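Local coordinates for protein malonyl-CoA decarboxylase (Rhodopseudomonas palustris, PDB 4KSA) that probably catalyses the decarboxylation of malonyl-CoA to acetyl-CoA and can bind a magnesium ion, at residues K138-V143 with H155-F160; R170-L175 with F220-V225; L390-F395 with M411-Y416. All blocks are in the same frame, centred on the assembly; numbering follows the deposited sequence.

Contact 1: K138-V143 with H155-F160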
loop_
_atom_site.group_PDB
_atom_site.type_symbol
_atom_site.label_atom_id
_atom_site.label_comp_id
_atom_site.label_asym_id
_atom_site.label_seq_id
_atom_site.Cartn_x
_atom_site.Cartn_y
_atom_site.Cartn_z
ATOM N N LYS A 138 -22.123 15.144 -13.570
ATOM C CA LYS A 138 -23.513 15.370 -13.205
ATOM C C LYS A 138 -24.097 16.418 -14.126
ATOM O O LYS A 138 -25.238 16.305 -14.546
ATOM C CB LYS A 138 -23.632 15.811 -11.745
ATOM C CG LYS A 138 -24.321 14.774 -10.834
ATOM C CD LYS A 138 -23.524 13.453 -10.756
ATOM C CE LYS A 138 -22.172 13.633 -10.004
ATOM N NZ LYS A 138 -21.140 12.558 -10.222
HETATM N N MSE A 139 -23.296 17.423 -14.460
HETATM C CA MSE A 139 -23.727 18.494 -15.356
HETATM C C MSE A 139 -23.916 17.960 -16.778
HETATM O O MSE A 139 -24.839 18.345 -17.484
HETATM C CB MSE A 139 -22.691 19.623 -15.345
HETATM C CG MSE A 139 -23.071 20.858 -16.190
HETATM SE SE MSE A 139 -21.883 22.382 -15.891
HETATM C CE MSE A 139 -21.061 22.510 -17.615
ATOM N N ARG A 140 -23.043 17.061 -17.196
ATOM C CA ARG A 140 -23.162 16.502 -18.518
ATOM C C ARG A 140 -24.423 15.640 -18.566
ATOM O O ARG A 140 -25.094 15.543 -19.586
ATOM C CB ARG A 140 -21.921 15.673 -18.848
ATOM C CG ARG A 140 -21.754 15.423 -20.334
ATOM C CD ARG A 140 -21.343 13.991 -20.632
ATOM N NE ARG A 140 -21.590 13.709 -22.036
ATOM C CZ ARG A 140 -21.556 12.506 -22.587
ATOM N NH1 ARG A 140 -21.808 12.376 -23.882
ATOM N NH2 ARG A 140 -21.277 11.441 -21.855
ATOM N N GLU A 141 -24.745 15.010 -17.448
ATOM C CA GLU A 141 -25.948 14.182 -17.377
ATOM C C GLU A 141 -27.171 15.064 -17.681
ATOM O O GLU A 141 -28.091 14.649 -18.385
ATOM C CB GLU A 141 -26.073 13.568 -15.985
ATOM C CG GLU A 141 -27.284 12.694 -15.785
ATOM C CD GLU A 141 -27.380 12.154 -14.358
ATOM O OE1 GLU A 141 -28.431 11.568 -14.022
ATOM O OE2 GLU A 141 -26.407 12.304 -13.571
ATOM N N ALA A 142 -27.149 16.289 -17.149
ATOM C CA ALA A 142 -28.208 17.267 -17.342
ATOM C C ALA A 142 -28.341 17.669 -18.803
ATOM O O ALA A 142 -29.440 17.675 -19.349
ATOM C CB ALA A 142 -27.938 18.497 -16.503
ATOM N N VAL A 143 -27.232 18.009 -19.449
ATOM C CA VAL A 143 -27.352 18.393 -20.840
ATOM C C VAL A 143 -27.823 17.180 -21.649
ATOM O O VAL A 143 -28.564 17.332 -22.612
ATOM C CB VAL A 143 -26.027 19.002 -21.410
ATOM C CG1 VAL A 143 -24.963 19.001 -20.353
ATOM C CG2 VAL A 143 -25.579 18.256 -22.655
ATOM N N HIS A 155 -24.326 20.420 -29.215
ATOM C CA HIS A 155 -22.987 20.909 -29.492
ATOM C C HIS A 155 -22.249 21.251 -28.214
ATOM O O HIS A 155 -21.057 21.568 -28.224
ATOM C CB HIS A 155 -23.064 22.086 -30.472
ATOM C CG HIS A 155 -23.754 21.723 -31.749
ATOM N ND1 HIS A 155 -25.077 22.027 -31.993
ATOM C CD2 HIS A 155 -23.355 20.934 -32.777
ATOM C CE1 HIS A 155 -25.464 21.435 -33.110
ATOM N NE2 HIS A 155 -24.439 20.765 -33.603
ATOM N N VAL A 156 -22.965 21.176 -27.103
ATOM C CA VAL A 156 -22.349 21.405 -25.813
ATOM C C VAL A 156 -21.852 20.025 -25.400
ATOM O O VAL A 156 -20.753 19.873 -24.875
ATOM C CB VAL A 156 -23.358 21.900 -24.773
ATOM C CG1 VAL A 156 -22.744 21.812 -23.371
ATOM C CG2 VAL A 156 -23.771 23.331 -25.100
ATOM N N ASP A 157 -22.664 19.013 -25.671
ATOM C CA ASP A 157 -22.305 17.660 -25.321
ATOM C C ASP A 157 -21.044 17.225 -26.056
ATOM O O ASP A 157 -20.239 16.460 -25.522
ATOM C CB ASP A 157 -23.430 16.696 -25.656
ATOM C CG ASP A 157 -23.071 15.265 -25.319
ATOM O OD1 ASP A 157 -23.120 14.384 -26.217
ATOM O OD2 ASP A 157 -22.722 15.028 -24.147
ATOM N N ASP A 158 -20.875 17.708 -27.282
ATOM C CA ASP A 158 -19.704 17.339 -28.062
ATOM C C ASP A 158 -18.423 17.849 -27.418
ATOM O O ASP A 158 -17.373 17.216 -27.532
ATOM C CB ASP A 158 -19.810 17.864 -29.501
ATOM C CG ASP A 158 -20.770 17.048 -30.364
ATOM O OD1 ASP A 158 -20.860 17.345 -31.577
ATOM O OD2 ASP A 158 -21.431 16.121 -29.844
ATOM N N ASP A 159 -18.498 18.982 -26.733
ATOM C CA ASP A 159 -17.305 19.508 -26.091
ATOM C C ASP A 159 -16.986 18.724 -24.824
ATOM O O ASP A 159 -15.815 18.521 -24.487
ATOM C CB ASP A 159 -17.478 20.999 -25.781
ATOM C CG ASP A 159 -17.374 21.861 -27.028
ATOM O OD1 ASP A 159 -18.070 22.896 -27.107
ATOM O OD2 ASP A 159 -16.584 21.498 -27.928
ATOM N N PHE A 160 -18.028 18.278 -24.130
ATOM C CA PHE A 160 -17.845 17.498 -22.918
ATOM C C PHE A 160 -17.150 16.192 -23.260
ATOM O O PHE A 160 -16.237 15.768 -22.564
ATOM C CB PHE A 160 -19.198 17.200 -22.260
ATOM C CG PHE A 160 -19.653 18.261 -21.310
ATOM C CD1 PHE A 160 -19.159 18.305 -20.019
ATOM C CD2 PHE A 160 -20.573 19.223 -21.705
ATOM C CE1 PHE A 160 -19.576 19.288 -19.125
ATOM C CE2 PHE A 160 -20.994 20.206 -20.821
ATOM C CZ PHE A 160 -20.492 20.231 -19.529
#

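Contact 2: R170-L175 with F220-V225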
loop_
_atom_site.group_PDB
_atom_site.type_symbol
_atom_site.label_atom_id
_atom_site.label_comp_id
_atom_site.label_asym_id
_atom_site.label_seq_id
_atom_site.Cartn_x
_atom_site.Cartn_y
_atom_site.Cartn_z
ATOM N N ARG A 170 -8.214 5.056 -20.648
ATOM C CA ARG A 170 -8.337 3.652 -20.236
ATOM C C ARG A 170 -7.125 3.129 -19.454
ATOM O O ARG A 170 -7.253 2.225 -18.631
ATOM C CB ARG A 170 -8.588 2.751 -21.446
ATOM C CG ARG A 170 -7.502 2.785 -22.497
ATOM C CD ARG A 170 -7.621 1.575 -23.413
ATOM N NE ARG A 170 -7.709 1.967 -24.815
ATOM C CZ ARG A 170 -6.726 1.835 -25.698
ATOM N NH1 ARG A 170 -5.561 1.305 -25.333
ATOM N NH2 ARG A 170 -6.908 2.255 -26.946
ATOM N N GLY A 171 -5.954 3.708 -19.697
ATOM C CA GLY A 171 -4.752 3.286 -18.993
ATOM C C GLY A 171 -4.826 3.290 -17.470
ATOM O O GLY A 171 -4.157 2.496 -16.814
ATOM N N PHE A 172 -5.623 4.179 -16.886
ATOM C CA PHE A 172 -5.716 4.219 -15.428
ATOM C C PHE A 172 -6.950 3.535 -14.923
ATOM O O PHE A 172 -7.269 3.650 -13.739
ATOM C CB PHE A 172 -5.708 5.651 -14.883
ATOM C CG PHE A 172 -4.445 6.407 -15.172
ATOM C CD1 PHE A 172 -3.300 5.741 -15.615
ATOM C CD2 PHE A 172 -4.401 7.794 -15.007
ATOM C CE1 PHE A 172 -2.130 6.444 -15.893
ATOM C CE2 PHE A 172 -3.250 8.505 -15.280
ATOM C CZ PHE A 172 -2.103 7.830 -15.727
ATOM N N LEU A 173 -7.661 2.834 -15.802
ATOM C CA LEU A 173 -8.873 2.142 -15.364
ATOM C C LEU A 173 -8.410 0.924 -14.574
ATOM O O LEU A 173 -7.517 0.210 -15.003
ATOM C CB LEU A 173 -9.723 1.720 -16.562
ATOM C CG LEU A 173 -11.167 1.386 -16.161
ATOM C CD1 LEU A 173 -11.914 2.651 -15.769
ATOM C CD2 LEU A 173 -11.865 0.698 -17.311
ATOM N N VAL A 174 -9.001 0.699 -13.412
ATOM C CA VAL A 174 -8.598 -0.418 -12.576
ATOM C C VAL A 174 -9.775 -1.267 -12.158
ATOM O O VAL A 174 -10.816 -0.745 -11.765
ATOM C CB VAL A 174 -7.884 0.074 -11.318
ATOM C CG1 VAL A 174 -7.696 -1.074 -10.337
ATOM C CG2 VAL A 174 -6.547 0.674 -11.701
ATOM N N LEU A 175 -9.599 -2.585 -12.255
ATOM C CA LEU A 175 -10.640 -3.527 -11.888
ATOM C C LEU A 175 -10.473 -3.935 -10.430
ATOM O O LEU A 175 -9.370 -4.161 -9.958
ATOM C CB LEU A 175 -10.560 -4.747 -12.789
ATOM C CG LEU A 175 -11.458 -5.924 -12.391
ATOM C CD1 LEU A 175 -12.930 -5.590 -12.642
ATOM C CD2 LEU A 175 -11.040 -7.147 -13.185
ATOM N N PHE A 220 -12.698 1.123 -11.732
ATOM C CA PHE A 220 -12.483 2.407 -11.107
ATOM C C PHE A 220 -11.470 3.203 -11.881
ATOM O O PHE A 220 -10.548 2.646 -12.469
ATOM C CB PHE A 220 -11.976 2.217 -9.672
ATOM C CG PHE A 220 -12.973 1.571 -8.752
ATOM C CD1 PHE A 220 -13.767 2.341 -7.913
ATOM C CD2 PHE A 220 -13.170 0.193 -8.771
ATOM C CE1 PHE A 220 -14.762 1.761 -7.102
ATOM C CE2 PHE A 220 -14.173 -0.407 -7.962
ATOM C CZ PHE A 220 -14.968 0.390 -7.128
ATOM N N HIS A 221 -11.657 4.515 -11.900
ATOM C CA HIS A 221 -10.705 5.400 -12.545
ATOM C C HIS A 221 -10.402 6.507 -11.527
ATOM O O HIS A 221 -11.287 6.988 -10.829
ATOM C CB HIS A 221 -11.283 5.980 -13.832
ATOM C CG HIS A 221 -10.270 6.687 -14.671
ATOM N ND1 HIS A 221 -9.620 7.827 -14.249
ATOM C CD2 HIS A 221 -9.780 6.406 -15.903
ATOM C CE1 HIS A 221 -8.774 8.218 -15.185
ATOM N NE2 HIS A 221 -8.852 7.374 -16.200
ATOM N N PRO A 222 -9.132 6.899 -11.413
ATOM C CA PRO A 222 -8.753 7.951 -10.462
ATOM C C PRO A 222 -9.509 9.283 -10.600
ATOM O O PRO A 222 -9.592 10.029 -9.629
ATOM C CB PRO A 222 -7.241 8.099 -10.691
ATOM C CG PRO A 222 -7.036 7.627 -12.118
ATOM C CD PRO A 222 -7.975 6.451 -12.218
ATOM N N ARG A 223 -10.062 9.584 -11.784
ATOM C CA ARG A 223 -10.797 10.842 -11.989
ATOM C C ARG A 223 -12.022 10.941 -11.105
ATOM O O ARG A 223 -12.406 12.031 -10.714
ATOM C CB ARG A 223 -11.259 11.013 -13.442
ATOM C CG ARG A 223 -10.177 11.357 -14.432
ATOM C CD ARG A 223 -9.585 12.736 -14.199
ATOM N NE ARG A 223 -8.571 13.024 -15.209
ATOM C CZ ARG A 223 -8.138 14.243 -15.512
ATOM N NH1 ARG A 223 -7.212 14.401 -16.453
ATOM N NH2 ARG A 223 -8.635 15.301 -14.875
ATOM N N LEU A 224 -12.649 9.805 -10.826
ATOM C CA LEU A 224 -13.825 9.756 -9.986
ATOM C C LEU A 224 -13.549 8.780 -8.867
ATOM O O LEU A 224 -13.950 7.617 -8.909
ATOM C CB LEU A 224 -15.034 9.294 -10.780
ATOM C CG LEU A 224 -15.519 10.250 -11.859
ATOM C CD1 LEU A 224 -16.705 9.630 -12.567
ATOM C CD2 LEU A 224 -15.900 11.593 -11.232
ATOM N N VAL A 225 -12.839 9.283 -7.872
ATOM C CA VAL A 225 -12.455 8.528 -6.701
ATOM C C VAL A 225 -13.601 7.797 -6.010
ATOM O O VAL A 225 -14.672 8.356 -5.824
ATOM C CB VAL A 225 -11.747 9.456 -5.686
ATOM C CG1 VAL A 225 -11.927 8.922 -4.264
ATOM C CG2 VAL A 225 -10.246 9.541 -6.043
#

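Contact 3: L390-F395 with M411-Y416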
loop_
_atom_site.group_PDB
_atom_site.type_symbol
_atom_site.label_atom_id
_atom_site.label_comp_id
_atom_site.label_asym_id
_atom_site.label_seq_id
_atom_site.Cartn_x
_atom_site.Cartn_y
_atom_site.Cartn_z
ATOM N N LEU A 390 -21.039 -14.687 -30.665
ATOM C CA LEU A 390 -22.463 -14.923 -30.413
ATOM C C LEU A 390 -22.619 -16.452 -30.442
ATOM O O LEU A 390 -22.555 -17.061 -31.501
ATOM C CB LEU A 390 -23.300 -14.268 -31.502
ATOM C CG LEU A 390 -24.796 -14.566 -31.410
ATOM C CD1 LEU A 390 -25.323 -14.240 -30.017
ATOM C CD2 LEU A 390 -25.523 -13.758 -32.480
ATOM N N ASP A 391 -22.832 -17.056 -29.278
ATOM C CA ASP A 391 -22.887 -18.506 -29.165
ATOM C C ASP A 391 -24.239 -19.237 -29.147
ATOM O O ASP A 391 -24.333 -20.354 -29.650
ATOM C CB ASP A 391 -22.072 -18.922 -27.938
ATOM C CG ASP A 391 -21.441 -20.293 -28.084
ATOM O OD1 ASP A 391 -20.691 -20.499 -29.062
ATOM O OD2 ASP A 391 -21.686 -21.158 -27.209
ATOM N N ARG A 392 -25.277 -18.647 -28.572
ATOM C CA ARG A 392 -26.566 -19.320 -28.549
ATOM C C ARG A 392 -27.727 -18.384 -28.284
ATOM O O ARG A 392 -27.597 -17.441 -27.525
ATOM C CB ARG A 392 -26.564 -20.442 -27.508
ATOM C CG ARG A 392 -27.872 -20.561 -26.724
ATOM C CD ARG A 392 -28.156 -21.985 -26.311
ATOM N NE ARG A 392 -26.998 -22.623 -25.706
ATOM C CZ ARG A 392 -26.734 -22.646 -24.401
ATOM N NH1 ARG A 392 -25.635 -23.258 -23.961
ATOM N NH2 ARG A 392 -27.569 -22.072 -23.539
ATOM N N LEU A 393 -28.866 -18.666 -28.906
ATOM C CA LEU A 393 -30.067 -17.856 -28.734
ATOM C C LEU A 393 -30.990 -18.601 -27.781
ATOM O O LEU A 393 -31.345 -19.741 -28.032
ATOM C CB LEU A 393 -30.744 -17.639 -30.087
ATOM C CG LEU A 393 -29.821 -17.150 -31.208
ATOM C CD1 LEU A 393 -30.630 -16.867 -32.459
ATOM C CD2 LEU A 393 -29.107 -15.891 -30.766
ATOM N N ASN A 394 -31.381 -17.965 -26.686
ATOM C CA ASN A 394 -32.222 -18.632 -25.707
ATOM C C ASN A 394 -33.676 -18.220 -25.740
ATOM O O ASN A 394 -34.083 -17.320 -25.008
ATOM C CB ASN A 394 -31.674 -18.397 -24.301
ATOM C CG ASN A 394 -30.265 -18.905 -24.138
ATOM O OD1 ASN A 394 -30.002 -20.094 -24.298
ATOM N ND2 ASN A 394 -29.343 -18.002 -23.826
ATOM N N PHE A 395 -34.466 -18.895 -26.570
ATOM C CA PHE A 395 -35.888 -18.593 -26.665
ATOM C C PHE A 395 -36.502 -18.694 -25.267
ATOM O O PHE A 395 -36.218 -19.634 -24.524
ATOM C CB PHE A 395 -36.587 -19.584 -27.608
ATOM C CG PHE A 395 -38.022 -19.230 -27.896
ATOM C CD1 PHE A 395 -38.332 -18.198 -28.781
ATOM C CD2 PHE A 395 -39.059 -19.882 -27.241
ATOM C CE1 PHE A 395 -39.657 -17.819 -29.004
ATOM C CE2 PHE A 395 -40.387 -19.506 -27.458
ATOM C CZ PHE A 395 -40.684 -18.474 -28.339
HETATM N N MSE A 411 -33.265 -14.228 -24.855
HETATM C CA MSE A 411 -31.968 -13.926 -24.254
HETATM C C MSE A 411 -30.920 -14.659 -25.071
HETATM O O MSE A 411 -31.255 -15.416 -25.978
HETATM C CB MSE A 411 -31.891 -14.406 -22.809
HETATM C CG MSE A 411 -32.744 -13.620 -21.845
HETATM SE SE MSE A 411 -32.229 -13.986 -20.013
HETATM C CE MSE A 411 -31.043 -12.470 -19.736
ATOM N N VAL A 412 -29.652 -14.420 -24.763
ATOM C CA VAL A 412 -28.576 -15.085 -25.472
ATOM C C VAL A 412 -27.356 -15.256 -24.590
ATOM O O VAL A 412 -27.293 -14.738 -23.478
ATOM C CB VAL A 412 -28.131 -14.309 -26.708
ATOM C CG1 VAL A 412 -29.279 -14.170 -27.683
ATOM C CG2 VAL A 412 -27.594 -12.968 -26.291
ATOM N N ASN A 413 -26.395 -16.017 -25.092
ATOM C CA ASN A 413 -25.155 -16.240 -24.388
ATOM C C ASN A 413 -24.102 -15.807 -25.377
ATOM O O ASN A 413 -24.186 -16.136 -26.561
ATOM C CB ASN A 413 -24.913 -17.720 -24.071
ATOM C CG ASN A 413 -26.084 -18.391 -23.383
ATOM O OD1 ASN A 413 -26.853 -19.110 -24.014
ATOM N ND2 ASN A 413 -26.218 -18.178 -22.087
ATOM N N TYR A 414 -23.136 -15.026 -24.914
ATOM C CA TYR A 414 -22.038 -14.631 -25.781
ATOM C C TYR A 414 -20.942 -15.501 -25.180
ATOM O O TYR A 414 -20.953 -15.773 -23.981
ATOM C CB TYR A 414 -21.741 -13.134 -25.662
ATOM C CG TYR A 414 -22.777 -12.246 -26.333
ATOM C CD1 TYR A 414 -22.654 -11.884 -27.675
ATOM C CD2 TYR A 414 -23.879 -11.758 -25.616
ATOM C CE1 TYR A 414 -23.599 -11.047 -28.299
ATOM C CE2 TYR A 414 -24.837 -10.927 -26.227
ATOM C CZ TYR A 414 -24.686 -10.576 -27.566
ATOM O OH TYR A 414 -25.619 -9.756 -28.161
ATOM N N LEU A 415 -20.026 -15.981 -26.009
ATOM C CA LEU A 415 -18.981 -16.867 -25.527
ATOM C C LEU A 415 -17.634 -16.167 -25.536
ATOM O O LEU A 415 -17.158 -15.706 -26.582
ATOM C CB LEU A 415 -18.961 -18.136 -26.399
ATOM C CG LEU A 415 -18.156 -19.390 -26.031
ATOM C CD1 LEU A 415 -16.677 -19.150 -26.294
ATOM C CD2 LEU A 415 -18.426 -19.772 -24.585
ATOM N N TYR A 416 -17.036 -16.065 -24.352
ATOM C CA TYR A 416 -15.734 -15.427 -24.225
ATOM C C TYR A 416 -14.685 -16.510 -24.119
ATOM O O TYR A 416 -14.695 -17.319 -23.187
ATOM C CB TYR A 416 -15.665 -14.517 -22.988
ATOM C CG TYR A 416 -16.326 -13.165 -23.162
ATOM C CD1 TYR A 416 -17.644 -12.953 -22.758
ATOM C CD2 TYR A 416 -15.640 -12.096 -23.753
ATOM C CE1 TYR A 416 -18.269 -11.709 -22.939
ATOM C CE2 TYR A 416 -16.260 -10.845 -23.942
ATOM C CZ TYR A 416 -17.576 -10.670 -23.533
ATOM O OH TYR A 416 -18.216 -9.479 -23.739
#

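Contact 1: K138-V143 with H155-F160
Arg-140 grips Asp-157 side-on, NE and NH1 of its guanidinium both donating to OD2. Arg-140 NE lies 2.7 Å from Asp-157 OD2, nearly in line with the C-O bond, while Arg-140 NH1 comes to the syn lone pair of the same oxygen at 2.8 Å. A longer, weak bond joins Arg-140 NH1 to Asp-157 OD1. Asp-157 CG stands anti to the backbone N (chi1 179°), which carries the carboxylate to the arginine. The guanidinium and carboxylate planes are nearly coplanar, 5° apart, and OD2 lies close to the guanidinium plane. Beside this salt bridge Val-143 CG2 packs on Asp-157 CB at 4.0 Å. Here helices 132-146 and 154-167, consecutive in the N-terminal domain, form an antiparallel helical hairpin, the axes of the two segments 10.1 Å apart and 151° from parallel. The next residue, Asp-158, forms a salt bridge with Arg-113 of the second subunit, and Asp-159 pairs with Arg-119. Phe-160 turns back toward the first helix: CB and CG of Arg-140 run past its ring, CB over one face, with Arg-140 CG 3.7 Å from Phe-160 CB. Val-143 CG1 approaches Phe-160 CE2 obliquely. With a leucine in place of Arg-140, Asp-157 would probably be left without its countercharge, and the carbonyls of Gly-274 and Ala-276, both bonded to Arg-140 NH2, would lose that donor.

Contact 2: R170-L175 with F220-V225
The carbonyl oxygen of Phe-220 is approached by two neighbouring residues of the facing segment. Val-174 N donates to Phe-220 O at 2.7 Å, and Leu-173 CA adds a CA-H...O contact to Phe-220 O at 3.4 Å. The return bond, from Phe-220 N to Val-174 O, is equally short at 2.7 Å and almost straight, at 170°. Together the two bonds make Val-174 and Phe-220 a hydrogen-bonded antiparallel pair, joining the start of strand 174-178, outermost on its side of the sheet within the chain, to the last residue of strand 214-220. Both side chains lie on the same face, and Val-174 O sits at the edge of the Phe-220 ring.

Beyond this pair contact passes to side chains. His-221 has its ring carried anti to the backbone nitrogen (chi1 -169°), which puts one imidazole face under Phe-172 CB in a CH-pi contact, 4.1 Å from that atom to the ring centroid. Leu-173 CD1 touches His-221 CB from across, at 3.9 Å. Pro-222 follows, its CD 3.6 Å from Phe-172 CB, while the Phe-172 ring swings off to meet Phe-15 edge-to-face. Phe-172 of the second subunit packs on Pro-222 and takes a cation-pi contact from Arg-223, so this corner also belongs to the subunit interface.

Arg-223 N donates to His-221 ND1 in the ring plane at 3.1 Å, fixing the rotation of the imidazole. Since ND1 thus acts as an acceptor, the ring proton is probably on NE2, consistent with the weak bond of His-221 NE2 to Asn-169 O.

Contact 3: L390-F395 with M411-Y416
Asn-394 and Asn-413 meet through their amide ends, the side chains crossing at about a right angle and the amide planes 77° apart. Asn-394 ND2 donates to Asn-413 OD1 at 2.7 Å from well above the carbonyl plane, 56° out of it, so the bond does not use a lone pair of that oxygen. With chi1 at -51°, the Asn-413 amide lies anti to its own carbonyl carbon, where OD1 can receive Asn-394 while ND2 points the other way to the carbonyl oxygens of Pro-241 and Thr-304. Both ends of the amide are therefore engaged and its rotation is set. Arg-392 bends at its second and third torsions and runs alongside Asn-413, bringing one guanidinium face over OD1. Its NH2 bonds instead, within its own strand, to a lone pair of Asn-394 OD1 at 3.2 Å, so arginine and two asparagines form a chain of polar groups on this face.

The face of Leu-390, Leu-393, Val-412 and Tyr-414 is mainly apolar. Leu-393 CD2 rests on Val-412 CG1 at 3.5 Å, the two side chains parallel. Leu-390 extends CD1 obliquely to Tyr-414 CE1, 4.0 Å away, and also reaches Val-412. Helix 347-367 packs against Leu-390, Leu-393 and Val-412, and the Tyr-414 ring stacks on His-383.

Asn-413 O takes Asp-391 N at 3.2 Å and, weakly, Arg-392 N, while Asn-413 N returns a bond to Arg-392 O. Asp-391 lies beside Leu-415, CB to CB 3.6 Å, and its carboxylate is paired with Arg-389. Two residues opposite one is the signature of a classic beta bulge, here between antiparallel strands 389-394 and 411-416 at a border of the mixed sheet in a C-terminal domain assigned to the acetyltransferase clan.

Along the chain the three contacts follow in series. Contact 1 lies in the helical N-terminal domain, and its second helix, 154-167, is followed directly by strand 174-178 of contact 2; their centres are about 21 Å apart and their nearest atoms about 5 Å, without touching. Contacts 2 and 3 occupy opposite borders of one seven-stranded mixed sheet, with strands 174-178 and 389-394 outermost within the chain and centres about 30 Å apart. The centres of contacts 1 and 3 are about 35 Å apart, across the chain's centre. Contacts 1 and 2 reach the second subunit, whereas contact 3 meets no other chain, so subunit association involves the helical domain and the sheet border at strand 174-178.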